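Local coordinates for FAD:protein FMN transferase (Vibrio cholerae, PDB 6NXJ) that probably transfers the FMN moiety of FAD to a threonine hydroxyl of a target flavoprotein, with magnesium as cofactor, at residues P27-S32 with Q172-Y177; M50-K55 with D152-A157; P101-W106 with G241-T246. The protein carries 1 engineered substitution. One frame throughout, in Å; residues are numbered along the deposited sequence.

Contact 1 (P27-S32 with Q172-Y177)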
# COMPACT_ATOMS: atom_id res chain seq x y z
N PRO A 27 -7.00 -27.33 17.71
CA PRO A 27 -6.86 -27.63 19.14
C PRO A 27 -5.69 -26.79 19.71
O PRO A 27 -4.60 -26.70 19.09
CB PRO A 27 -6.55 -29.14 19.18
CG PRO A 27 -6.96 -29.66 17.82
CD PRO A 27 -6.76 -28.50 16.86
N GLY A 28 -5.93 -26.17 20.86
CA GLY A 28 -4.86 -25.57 21.66
C GLY A 28 -4.62 -24.12 21.29
O GLY A 28 -3.91 -23.47 22.02
N ILE A 29 -5.26 -23.62 20.24
CA ILE A 29 -5.21 -22.20 19.78
C ILE A 29 -5.82 -21.34 20.88
O ILE A 29 -6.76 -21.79 21.50
CB ILE A 29 -5.94 -22.09 18.41
CG1 ILE A 29 -5.14 -22.84 17.34
CG2 ILE A 29 -6.26 -20.68 17.98
CD1 ILE A 29 -3.64 -22.74 17.48
N ALA A 30 -5.26 -20.16 21.13
CA ALA A 30 -5.83 -19.13 22.02
C ALA A 30 -7.25 -18.79 21.56
O ALA A 30 -7.56 -18.95 20.36
CB ALA A 30 -4.96 -17.90 22.00
N ASP A 31 -8.08 -18.30 22.47
CA ASP A 31 -9.48 -17.96 22.14
C ASP A 31 -9.49 -16.67 21.29
O ASP A 31 -8.54 -15.85 21.39
CB ASP A 31 -10.33 -17.90 23.40
CG ASP A 31 -10.14 -16.63 24.21
OD1 ASP A 31 -9.01 -16.39 24.69
OD2 ASP A 31 -11.12 -15.86 24.33
N SER A 32 -10.52 -16.51 20.46
CA SER A 32 -10.70 -15.39 19.49
C SER A 32 -10.60 -14.04 20.20
O SER A 32 -10.09 -13.10 19.61
CB SER A 32 -12.03 -15.53 18.77
OG SER A 32 -13.10 -15.44 19.70
N GLN A 172 0.99 -17.59 17.01
CA GLN A 172 -0.05 -18.21 17.86
C GLN A 172 -0.42 -19.61 17.33
O GLN A 172 -1.40 -20.18 17.87
CB GLN A 172 -1.25 -17.25 17.89
CG GLN A 172 -0.97 -15.98 18.66
CD GLN A 172 -0.90 -16.25 20.14
OE1 GLN A 172 -1.68 -17.03 20.69
NE2 GLN A 172 0.00 -15.55 20.80
N GLY A 173 0.29 -20.13 16.32
CA GLY A 173 0.07 -21.49 15.81
C GLY A 173 -1.07 -21.61 14.81
O GLY A 173 -1.56 -22.73 14.59
N ILE A 174 -1.47 -20.51 14.18
CA ILE A 174 -2.55 -20.48 13.16
C ILE A 174 -1.91 -20.50 11.76
O ILE A 174 -1.32 -19.50 11.38
CB ILE A 174 -3.45 -19.26 13.41
CG1 ILE A 174 -4.04 -19.33 14.82
CG2 ILE A 174 -4.52 -19.15 12.34
CD1 ILE A 174 -4.64 -18.07 15.33
N GLU A 175 -2.03 -21.62 11.05
CA GLU A 175 -1.38 -21.90 9.74
C GLU A 175 -2.35 -21.67 8.57
O GLU A 175 -1.93 -21.85 7.41
CB GLU A 175 -0.95 -23.36 9.71
CG GLU A 175 0.14 -23.70 10.72
CD GLU A 175 1.50 -23.10 10.38
OE1 GLU A 175 2.17 -23.65 9.46
OE2 GLU A 175 1.86 -22.06 11.01
N ASN A 176 -3.60 -21.29 8.86
CA ASN A 176 -4.68 -21.18 7.85
C ASN A 176 -5.43 -19.88 8.12
O ASN A 176 -6.24 -19.85 9.08
CB ASN A 176 -5.61 -22.39 7.91
CG ASN A 176 -4.87 -23.69 7.70
OD1 ASN A 176 -4.59 -24.09 6.55
ND2 ASN A 176 -4.55 -24.34 8.83
N TYR A 177 -5.14 -18.84 7.34
CA TYR A 177 -5.68 -17.49 7.61
C TYR A 177 -5.80 -16.69 6.30
O TYR A 177 -5.10 -16.94 5.29
CB TYR A 177 -4.86 -16.78 8.71
CG TYR A 177 -3.44 -16.45 8.34
CD1 TYR A 177 -3.15 -15.44 7.44
CD2 TYR A 177 -2.39 -17.18 8.86
CE1 TYR A 177 -1.84 -15.16 7.06
CE2 TYR A 177 -1.07 -16.88 8.54
CZ TYR A 177 -0.80 -15.88 7.62
OH TYR A 177 0.49 -15.65 7.19
O HOH W 1 -2.60 -19.58 20.24
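I29 and A30 pack against a Schellman motif, the turn that ends helix 157-171, through Q172, G173 and I174. G173 is the C-prime residue of that motif. Its positive phi of 83° turns the chain; I174 N hydrogen-bonds to L169 O and G173 N to Q170 O. I29 gives most of the apolar contact. Its methyl CD1 rests on two backbone carbonyl oxygens of the turn. I29 CD1 lies 3.4 Å from Q172 O and 3.6 Å from G173 O. The other branch of I29, CG2, meets the CG1-CD1 arm of I174, with I29 CG2 to I174 CD1 at 4.1 Å. The two isoleucines cross obliquely. In I29, chi1 (-68°) puts CG1 beside the backbone N and CG2 beside the carbonyl carbon, facing I174; chi2 then carries CD1 to the turn.

The contact joins two loops of the ApbE fold. Segment 27-32 leads from strand 17-24 into helix 32-50, and D31 is the N-cap of that helix. Segment 172-177 leads from helix 157-171 into strand 177-181, which pairs with strand 17-24 in the large antiparallel sheet. L35 of helix 32-50 touches A30, Q172 and I174, so the start of one helix packs beside the end of the other.

No direct hydrogen bond crosses between the segments. One water does the polar work. The water accepts from A30 N at 2.9 Å and donates to Q172 O and Q172 OE1, each at 2.7 Å. The Q172 side chain is bent at chi2 (-72°), which brings OE1 round to the water that Q172 O also holds. Q172 OE1 lies 3.6 Å from A30 CB.

Contact 2 (M50-K55 with D152-A157). With MG (magnesium ion), chain D; FAD (flavin-adenine dinucleotide), chain C.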
# COMPACT_ATOMS: atom_id res chain seq x y z
N MET A 50 2.88 5.31 12.48
CA MET A 50 2.97 5.66 11.04
C MET A 50 1.72 6.36 10.48
O MET A 50 1.71 6.64 9.24
CB MET A 50 3.33 4.40 10.24
CG MET A 50 4.77 4.05 10.40
SD MET A 50 5.23 2.48 9.62
CE MET A 50 5.15 1.36 11.03
N SER A 51 0.71 6.70 11.29
CA SER A 51 -0.45 7.45 10.73
C SER A 51 -0.06 8.92 10.52
O SER A 51 0.24 9.59 11.52
CB SER A 51 -1.69 7.38 11.57
OG SER A 51 -2.66 8.29 11.06
N THR A 52 -0.16 9.43 9.30
CA THR A 52 -0.06 10.89 9.01
C THR A 52 -1.26 11.64 9.61
O THR A 52 -1.09 12.83 9.84
CB THR A 52 0.08 11.21 7.52
OG1 THR A 52 -1.06 10.60 6.92
CG2 THR A 52 1.32 10.67 6.86
N TYR A 53 -2.40 11.00 9.91
CA TYR A 53 -3.60 11.69 10.48
C TYR A 53 -3.45 11.91 12.00
O TYR A 53 -4.28 12.68 12.58
CB TYR A 53 -4.90 10.94 10.16
CG TYR A 53 -5.19 10.90 8.68
CD1 TYR A 53 -6.12 11.76 8.09
CD2 TYR A 53 -4.42 10.11 7.86
CE1 TYR A 53 -6.31 11.77 6.71
CE2 TYR A 53 -4.59 10.12 6.48
CZ TYR A 53 -5.52 10.95 5.91
OH TYR A 53 -5.60 10.94 4.56
N ARG A 54 -2.52 11.21 12.67
CA ARG A 54 -2.29 11.42 14.14
C ARG A 54 -1.14 12.41 14.31
O ARG A 54 0.00 12.07 13.90
CB ARG A 54 -2.03 10.10 14.86
CG ARG A 54 -3.18 9.12 14.68
CD ARG A 54 -3.20 8.04 15.72
NE ARG A 54 -4.29 7.12 15.48
CZ ARG A 54 -4.58 6.06 16.22
NH1 ARG A 54 -3.78 5.70 17.21
NH2 ARG A 54 -5.60 5.30 15.89
N LYS A 55 -1.43 13.57 14.89
CA LYS A 55 -0.45 14.67 15.03
C LYS A 55 0.76 14.23 15.86
O LYS A 55 1.83 14.78 15.64
CB LYS A 55 -1.10 15.90 15.65
CG LYS A 55 -1.89 16.74 14.66
CD LYS A 55 -2.87 17.69 15.35
CE LYS A 55 -4.17 17.89 14.60
NZ LYS A 55 -5.25 18.40 15.49
N ASP A 152 4.99 10.40 3.77
CA ASP A 152 3.62 9.81 3.74
C ASP A 152 3.81 8.32 3.49
O ASP A 152 4.45 8.00 2.46
CB ASP A 152 2.76 10.49 2.67
CG ASP A 152 1.36 9.93 2.51
OD1 ASP A 152 0.99 9.10 3.35
OD2 ASP A 152 0.68 10.29 1.51
N LEU A 153 3.41 7.47 4.45
CA LEU A 153 3.56 6.00 4.33
C LEU A 153 2.22 5.31 4.01
O LEU A 153 2.17 4.03 4.10
CB LEU A 153 4.21 5.48 5.62
CG LEU A 153 5.65 5.97 5.85
CD1 LEU A 153 6.23 5.39 7.14
CD2 LEU A 153 6.56 5.59 4.68
N SER A 154 1.22 6.09 3.60
CA SER A 154 -0.15 5.61 3.29
C SER A 154 -0.12 4.47 2.25
O SER A 154 -1.02 3.59 2.30
CB SER A 154 -0.98 6.77 2.83
OG SER A 154 -1.12 7.70 3.88
N THR A 155 0.88 4.46 1.35
CA THR A 155 0.98 3.50 0.23
C THR A 155 1.59 2.17 0.68
O THR A 155 1.67 1.26 -0.15
CB THR A 155 1.80 4.06 -0.94
OG1 THR A 155 1.39 3.37 -2.13
CG2 THR A 155 3.29 3.91 -0.78
N ILE A 156 2.03 2.04 1.93
CA ILE A 156 2.86 0.87 2.30
C ILE A 156 2.61 0.44 3.76
O ILE A 156 2.78 -0.76 4.02
CB ILE A 156 4.33 1.19 1.94
CG1 ILE A 156 5.25 0.01 2.16
CG2 ILE A 156 4.83 2.44 2.67
CD1 ILE A 156 6.67 0.22 1.61
N ALA A 157 2.20 1.33 4.68
CA ALA A 157 2.06 0.97 6.11
C ALA A 157 0.79 0.12 6.30
O ALA A 157 0.73 -0.67 7.31
CB ALA A 157 2.05 2.19 6.98
MG MG D . 0.23 1.12 -2.23
PA FAD C . -2.46 2.94 -2.51
O1A FAD C . -2.46 2.92 -4.01
O2A FAD C . -1.87 1.75 -1.82
O5B FAD C . -1.65 4.24 -2.03
C5B FAD C . -2.12 5.54 -2.34
C4B FAD C . -1.55 6.55 -1.36
O4B FAD C . -0.11 6.68 -1.49
C3B FAD C . -2.05 7.97 -1.59
O3B FAD C . -3.29 8.11 -0.93
C2B FAD C . -0.96 8.83 -0.96
O2B FAD C . -1.18 8.96 0.44
C1B FAD C . 0.30 8.04 -1.31
N9A FAD C . 0.99 8.38 -2.51
C8A FAD C . 0.48 8.90 -3.67
N7A FAD C . 1.34 8.96 -4.66
C5A FAD C . 2.47 8.35 -4.16
C6A FAD C . 3.71 8.10 -4.76
N6A FAD C . 3.98 8.39 -6.05
N1A FAD C . 4.63 7.46 -4.00
C2A FAD C . 4.30 7.19 -2.72
N3A FAD C . 3.15 7.38 -2.05
C4A FAD C . 2.28 8.01 -2.84
N1 FAD C . -7.28 7.85 6.00
C2 FAD C . -8.22 8.61 6.67
O2 FAD C . -9.13 9.19 6.08
N3 FAD C . -8.22 8.73 8.01
C4 FAD C . -7.27 8.13 8.79
O4 FAD C . -7.31 8.31 9.99
C4X FAD C . -6.26 7.34 8.15
N5 FAD C . -5.31 6.77 8.87
C5X FAD C . -4.37 6.03 8.19
C6 FAD C . -3.37 5.37 8.92
C7 FAD C . -2.40 4.62 8.29
C7M FAD C . -1.34 3.93 9.09
C8 FAD C . -2.42 4.47 6.90
C8M FAD C . -1.36 3.65 6.21
C9 FAD C . -3.37 5.10 6.17
C9A FAD C . -4.37 5.88 6.79
N10 FAD C . -5.37 6.51 6.07
C10 FAD C . -6.36 7.25 6.72
C1' FAD C . -5.49 6.31 4.62
C2' FAD C . -4.58 7.15 3.74
O2' FAD C . -4.89 8.55 3.80
C3' FAD C . -4.81 6.66 2.30
O3' FAD C . -6.11 6.99 1.88
C4' FAD C . -4.76 5.14 2.15
O4' FAD C . -3.53 4.68 2.71
C5' FAD C . -4.97 4.71 0.71
O5' FAD C . -4.25 3.50 0.37
P FAD C . -4.76 2.57 -0.85
O1P FAD C . -6.16 2.93 -1.03
O2P FAD C . -4.30 1.19 -0.50
O3P FAD C . -3.96 3.18 -2.06
O HOH W 2 1.47 7.07 6.57
O HOH W 3 -1.14 7.86 6.85
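M50 and T52 face L153 and D152 across two loops, with CA atoms 6.7 Å apart for M50 and L153, and a type I beta turn runs from S51 to R54. The apolar part is M50. M50 CG lies 3.8 Å from L153 CD1, and its CB meets the methyl of A157. T52 turns CG2 towards the D152 carboxylate. Two waters bridge the segments: one links backbone M50 O and L153 N, the other T52 N and the hydroxyl S154 OG.

D152 OD1 takes two bonds from S154. S154 OG reaches the syn lone pair of D152 OD1 at 2.6 Å, and the backbone N comes from above the carboxylate plane, closing an Asx turn. This fixes the carboxylate, and D152 OD2 accepts from FAD O2B at 2.5 Å. The Y53 ring lays one face on the flavin, with FAD N3 3.6 Å above its plane, over its centre. Y53 OH donates to FAD O2' at 2.6 Å. T155 binds a magnesium ion through O and OG1, both at 2.5 Å, as does FAD O2A. D269 and T273 complete the protein side of this metal site, in the FAD pocket of this ApbE-family enzyme.

Contact 3 (P101-W106 with G241-T246). Engineered in segment 241-246: G241 (natural residue His). With FAD (flavin-adenine dinucleotide), chain C.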
# COMPACT_ATOMS: atom_id res chain seq x y z
N PRO A 101 3.67 16.38 0.73
CA PRO A 101 3.16 17.74 0.53
C PRO A 101 2.27 17.89 -0.71
O PRO A 101 1.33 18.70 -0.69
CB PRO A 101 4.44 18.61 0.43
CG PRO A 101 5.54 17.74 1.02
CD PRO A 101 5.13 16.31 0.67
N LEU A 102 2.50 17.10 -1.76
CA LEU A 102 1.65 17.08 -2.99
C LEU A 102 0.34 16.30 -2.76
O LEU A 102 -0.74 16.80 -3.20
CB LEU A 102 2.45 16.45 -4.12
CG LEU A 102 3.66 17.27 -4.53
CD1 LEU A 102 4.57 16.45 -5.43
CD2 LEU A 102 3.21 18.56 -5.20
N VAL A 103 0.42 15.17 -2.04
CA VAL A 103 -0.78 14.39 -1.65
C VAL A 103 -1.72 15.31 -0.88
O VAL A 103 -2.98 15.30 -1.14
CB VAL A 103 -0.35 13.16 -0.81
CG1 VAL A 103 -1.53 12.55 -0.08
CG2 VAL A 103 0.42 12.16 -1.71
N ASN A 104 -1.16 16.07 0.07
CA ASN A 104 -1.93 17.00 0.93
C ASN A 104 -2.52 18.12 0.05
O ASN A 104 -3.71 18.44 0.20
CB ASN A 104 -1.08 17.50 2.09
CG ASN A 104 -0.73 16.42 3.09
OD1 ASN A 104 -1.16 15.28 2.96
ND2 ASN A 104 0.18 16.73 4.00
N LEU A 105 -1.69 18.74 -0.79
CA LEU A 105 -2.12 19.82 -1.72
C LEU A 105 -3.34 19.36 -2.54
O LEU A 105 -4.34 20.12 -2.68
CB LEU A 105 -0.99 20.18 -2.67
CG LEU A 105 -1.30 21.35 -3.59
CD1 LEU A 105 -1.39 22.64 -2.79
CD2 LEU A 105 -0.28 21.45 -4.69
N TRP A 106 -3.29 18.13 -3.03
CA TRP A 106 -4.32 17.67 -4.00
C TRP A 106 -5.57 17.16 -3.25
O TRP A 106 -6.55 16.74 -3.92
CB TRP A 106 -3.71 16.65 -4.96
CG TRP A 106 -2.87 17.31 -6.02
CD1 TRP A 106 -1.52 17.22 -6.17
CD2 TRP A 106 -3.32 18.21 -7.06
NE1 TRP A 106 -1.11 17.99 -7.24
CE2 TRP A 106 -2.19 18.61 -7.79
CE3 TRP A 106 -4.57 18.71 -7.45
CZ2 TRP A 106 -2.26 19.46 -8.90
CZ3 TRP A 106 -4.64 19.54 -8.55
CH2 TRP A 106 -3.50 19.92 -9.26
N GLY A 241 -5.70 10.14 -6.11
CA GLY A 241 -4.82 10.38 -4.94
C GLY A 241 -3.41 9.83 -5.16
O GLY A 241 -2.59 10.07 -4.31
N ILE A 242 -3.14 9.19 -6.30
CA ILE A 242 -1.78 8.72 -6.71
C ILE A 242 -1.15 9.85 -7.52
O ILE A 242 -1.67 10.25 -8.56
CB ILE A 242 -1.85 7.40 -7.52
CG1 ILE A 242 -2.39 6.26 -6.66
CG2 ILE A 242 -0.50 7.04 -8.14
CD1 ILE A 242 -2.64 4.97 -7.44
N ILE A 243 0.00 10.33 -7.06
CA ILE A 243 0.74 11.48 -7.62
C ILE A 243 1.89 10.93 -8.47
O ILE A 243 2.60 10.04 -7.99
CB ILE A 243 1.27 12.34 -6.47
CG1 ILE A 243 0.11 12.80 -5.58
CG2 ILE A 243 2.10 13.49 -7.03
CD1 ILE A 243 -0.99 13.51 -6.31
N ASP A 244 2.07 11.48 -9.67
CA ASP A 244 3.33 11.30 -10.44
C ASP A 244 4.39 12.24 -9.87
O ASP A 244 4.31 13.46 -10.05
CB ASP A 244 3.12 11.61 -11.91
CG ASP A 244 4.33 11.24 -12.75
OD1 ASP A 244 5.45 11.26 -12.23
OD2 ASP A 244 4.12 10.97 -13.92
N PRO A 245 5.48 11.73 -9.25
CA PRO A 245 6.50 12.61 -8.67
C PRO A 245 7.20 13.52 -9.70
O PRO A 245 7.66 14.57 -9.30
CB PRO A 245 7.50 11.65 -8.03
CG PRO A 245 6.71 10.37 -7.85
CD PRO A 245 5.80 10.30 -9.05
N THR A 246 7.23 13.15 -10.98
CA THR A 246 7.95 13.95 -12.02
C THR A 246 7.12 15.20 -12.39
O THR A 246 7.75 16.23 -12.63
CB THR A 246 8.37 13.11 -13.24
OG1 THR A 246 7.23 12.62 -13.96
CG2 THR A 246 9.25 11.96 -12.84
PA FAD C . -2.46 2.94 -2.51
O1A FAD C . -2.46 2.92 -4.01
O2A FAD C . -1.87 1.75 -1.82
O5B FAD C . -1.65 4.24 -2.03
C5B FAD C . -2.12 5.54 -2.34
C4B FAD C . -1.55 6.55 -1.36
O4B FAD C . -0.11 6.68 -1.49
C3B FAD C . -2.05 7.97 -1.59
O3B FAD C . -3.29 8.11 -0.93
C2B FAD C . -0.96 8.83 -0.96
O2B FAD C . -1.18 8.96 0.44
C1B FAD C . 0.30 8.04 -1.31
N9A FAD C . 0.99 8.38 -2.51
C8A FAD C . 0.48 8.90 -3.67
N7A FAD C . 1.34 8.96 -4.66
C5A FAD C . 2.47 8.35 -4.16
C6A FAD C . 3.71 8.10 -4.76
N6A FAD C . 3.98 8.39 -6.05
N1A FAD C . 4.63 7.46 -4.00
C2A FAD C . 4.30 7.19 -2.72
N3A FAD C . 3.15 7.38 -2.05
C4A FAD C . 2.28 8.01 -2.84
N1 FAD C . -7.28 7.85 6.00
C2 FAD C . -8.22 8.61 6.67
O2 FAD C . -9.13 9.19 6.08
N3 FAD C . -8.22 8.73 8.01
C4 FAD C . -7.27 8.13 8.79
O4 FAD C . -7.31 8.31 9.99
C4X FAD C . -6.26 7.34 8.15
N5 FAD C . -5.31 6.77 8.87
C5X FAD C . -4.37 6.03 8.19
C6 FAD C . -3.37 5.37 8.92
C7 FAD C . -2.40 4.62 8.29
C7M FAD C . -1.34 3.93 9.09
C8 FAD C . -2.42 4.47 6.90
C8M FAD C . -1.36 3.65 6.21
C9 FAD C . -3.37 5.10 6.17
C9A FAD C . -4.37 5.88 6.79
N10 FAD C . -5.37 6.51 6.07
C10 FAD C . -6.36 7.25 6.72
C1' FAD C . -5.49 6.31 4.62
C2' FAD C . -4.58 7.15 3.74
O2' FAD C . -4.89 8.55 3.80
C3' FAD C . -4.81 6.66 2.30
O3' FAD C . -6.11 6.99 1.88
C4' FAD C . -4.76 5.14 2.15
O4' FAD C . -3.53 4.68 2.71
C5' FAD C . -4.97 4.71 0.71
O5' FAD C . -4.25 3.50 0.37
P FAD C . -4.76 2.57 -0.85
O1P FAD C . -6.16 2.93 -1.03
O2P FAD C . -4.30 1.19 -0.50
O3P FAD C . -3.96 3.18 -2.06
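Apolar packing joins I243 to one side of helix 100-105 and the residue after it. Three atoms of I243 each meet a different residue. I243 CG1 meets V103 CG2 at 3.9 Å, I243 CG2 lies 4.2 Å from L102 CB, and I243 CD1 reaches W106 CD1 at 3.8 Å, approaching the indole obliquely. With CG1 opposite the carbonyl carbon (chi1 -57°), CG1 heads for V103 while CG2 heads for L102. The W106 indole is held by NE1, which bonds to G248 O.

Hydrogen bonds go to the ligand instead of across the segments. I243 N donates to FAD N7A at 3.1 Å, almost straight at 176°. FAD N6A donates back to I243 O at 2.9 Å. V103 adds van der Waals contact with the ribose. G241 is an engineered residue, His in nature. G241 O lies 3.3 Å from FAD C8A and has no hydrogen-bond partner in the model.

Within segment 241-246, D244 OD1 accepts from T246 N and T246 OG1, both from the same face of the carboxylate, in an Asx turn.

The backbone donor and acceptor of I243 match the adenine, consistent with base recognition; packing on L102, V103 and W106 probably holds them there.

Contact 1 is a surface contact, its centre about 27 Å from the centre of the chain, and lies away from the annotated sites. Contacts 2 and 3 are buried and both touch FAD. Their centres are about 14 Å apart, and they meet where D152 OD2 packs on V103 CG1 at 3.5 Å. Contact 2 holds mainly the flavin, the sugar hydroxyls and the magnesium; contact 3 bonds the adenine and also packs on the ribose. Helices 32-50 and 157-171 each run between contacts 1 and 2. None has a direct hydrogen bond between its segments. In contacts 1 and 2 water links the two segments beside apolar packing; in contact 3 apolar side chains meet.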